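Local coordinates for acyl-CoA dehydrogenase (Slackia heliotrinireducens, PDB 4RM7), which belongs to the acyl-CoA dehydrogenase family, whose subunits combine an N-terminal helical domain, a middle beta domain and a C-terminal helical domain, at residues L288-M291 with E292-T296. Numbering follows the deposited sequence.
Sequences LTEM and EVKLT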
loop_
_atom_site.group_PDB
_atom_site.type_symbol
_atom_site.label_atom_id
_atom_site.label_comp_id
_atom_site.label_asym_id
_atom_site.label_seq_id
_atom_site.Cartn_x
_atom_site.Cartn_y
_atom_site.Cartn_z
ATOM N N LEU A 288 -11.941 -7.732 6.801
ATOM C CA LEU A 288 -12.544 -8.961 6.318
ATOM C C LEU A 288 -12.747 -8.997 4.802
ATOM O O LEU A 288 -12.378 -9.991 4.169
ATOM C CB LEU A 288 -13.882 -9.197 7.028
ATOM C CG LEU A 288 -13.696 -9.702 8.464
ATOM C CD1 LEU A 288 -15.016 -10.087 9.102
ATOM C CD2 LEU A 288 -12.741 -10.881 8.454
ATOM N N THR A 289 -13.363 -7.980 4.236
ATOM C CA THR A 289 -13.548 -7.943 2.802
ATOM C C THR A 289 -12.215 -7.840 2.069
ATOM O O THR A 289 -12.017 -8.451 1.039
ATOM C CB THR A 289 -14.617 -6.917 2.328
ATOM O OG1 THR A 289 -14.268 -5.602 2.744
ATOM C CG2 THR A 289 -15.989 -7.252 2.829
ATOM N N GLU A 290 -11.301 -7.061 2.614
ATOM C CA GLU A 290 -9.960 -6.944 2.038
ATOM C C GLU A 290 -9.279 -8.331 1.974
ATOM O O GLU A 290 -8.735 -8.735 0.952
ATOM C CB GLU A 290 -9.133 -5.965 2.864
ATOM C CG GLU A 290 -7.880 -5.524 2.202
ATOM C CD GLU A 290 -8.124 -4.358 1.263
ATOM O OE1 GLU A 290 -8.928 -3.458 1.615
ATOM O OE2 GLU A 290 -7.519 -4.354 0.167
HETATM N N MSE A 291 -9.359 -9.073 3.075
HETATM C CA MSE A 291 -8.835 -10.438 3.140
HETATM C C MSE A 291 -9.520 -11.413 2.171
HETATM O O MSE A 291 -8.852 -12.219 1.526
HETATM C CB MSE A 291 -8.956 -10.971 4.564
HETATM C CG MSE A 291 -8.018 -10.284 5.539
HETATM SE SE MSE A 291 -8.686 -10.309 7.371
HETATM C CE MSE A 291 -8.028 -12.064 7.970
ATOM N N GLU A 292 -10.842 -11.357 2.075
ATOM C CA GLU A 292 -11.523 -12.263 1.178
ATOM C C GLU A 292 -11.194 -11.921 -0.289
ATOM O O GLU A 292 -11.146 -12.816 -1.138
ATOM C CB GLU A 292 -13.031 -12.239 1.428
ATOM C CG GLU A 292 -13.779 -13.414 0.762
ATOM C CD GLU A 292 -13.330 -14.803 1.278
ATOM O OE1 GLU A 292 -12.922 -14.907 2.440
ATOM O OE2 GLU A 292 -13.393 -15.801 0.532
ATOM N N VAL A 293 -10.952 -10.645 -0.591
ATOM C CA VAL A 293 -10.539 -10.268 -1.940
ATOM C C VAL A 293 -9.177 -10.883 -2.263
ATOM O O VAL A 293 -8.967 -11.448 -3.343
ATOM C CB VAL A 293 -10.429 -8.756 -2.126
ATOM C CG1 VAL A 293 -9.645 -8.456 -3.387
ATOM C CG2 VAL A 293 -11.795 -8.108 -2.187
ATOM N N LYS A 294 -8.251 -10.776 -1.319
ATOM C CA LYS A 294 -6.931 -11.341 -1.541
ATOM C C LYS A 294 -7.002 -12.862 -1.697
ATOM O O LYS A 294 -6.346 -13.414 -2.580
ATOM C CB LYS A 294 -5.979 -10.942 -0.414
ATOM C CG LYS A 294 -5.638 -9.459 -0.490
ATOM C CD LYS A 294 -4.747 -9.030 0.628
ATOM C CE LYS A 294 -4.608 -7.527 0.633
ATOM N NZ LYS A 294 -3.779 -7.060 1.783
ATOM N N LEU A 295 -7.814 -13.532 -0.876
ATOM C CA LEU A 295 -7.942 -14.987 -0.979
ATOM C C LEU A 295 -8.526 -15.364 -2.336
ATOM O O LEU A 295 -8.085 -16.332 -2.965
ATOM C CB LEU A 295 -8.829 -15.553 0.120
ATOM C CG LEU A 295 -8.317 -15.586 1.543
ATOM C CD1 LEU A 295 -9.447 -15.993 2.483
ATOM C CD2 LEU A 295 -7.153 -16.571 1.595
ATOM N N THR A 296 -9.524 -14.597 -2.776
ATOM C CA THR A 296 -10.148 -14.826 -4.082
ATOM C C THR A 296 -9.101 -14.736 -5.190
ATOM O O THR A 296 -9.021 -15.606 -6.048
ATOM C CB THR A 296 -11.285 -13.817 -4.360
ATOM O OG1 THR A 296 -12.174 -13.779 -3.237
ATOM C CG2 THR A 296 -12.085 -14.229 -5.601
#
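Glu290 and Lys294, one turn apart on helix 282-311, meet through their aliphatic parts, CG of Glu290 lying 4.1 Å from CE of Lys294 where the two side chains cross obliquely. The lysine chain, with CG anti to its carbonyl carbon (chi1 -70°) and extended beyond, leans back toward the preceding turn and outward, its CG 3.5 Å from Glu290 O. The charged ends do not pair: Glu290 OE2 and Lys294 NZ stay 4.9 Å apart. Lys294 NZ instead forms a salt bridge with Glu332, while Glu290 OE1 hydrogen-bonds Tyr324 of the second subunit.

Regular alpha-helical bonds join the two turns, from Glu292 N to Leu288 O through Leu295 N to Met291 O, both 2.9 Å; between them Val293 N bonds Thr289 O and Lys294 N bonds Glu290 O in the same way. Val293 CG2 and Leu295 CG sit beside the carbonyls that their own N-H groups bond. Further along, Glu292 O accepts two bonds, from Thr296 N and from Thr296 OG1 on opposite faces of its plane, which holds the threonine hydroxyl against the helix backbone.

Within the C-terminal helical domain, Met291, a selenomethionine, packs between helices 234-270 and 316-341, touching Met261 and Ala337. Glu292 hydrogen-bonds Tyr384 of the second subunit and, with Val293, packs on Leu321 of that subunit, so this part of helix 282-311 joins its own helical bundle to the subunit interface.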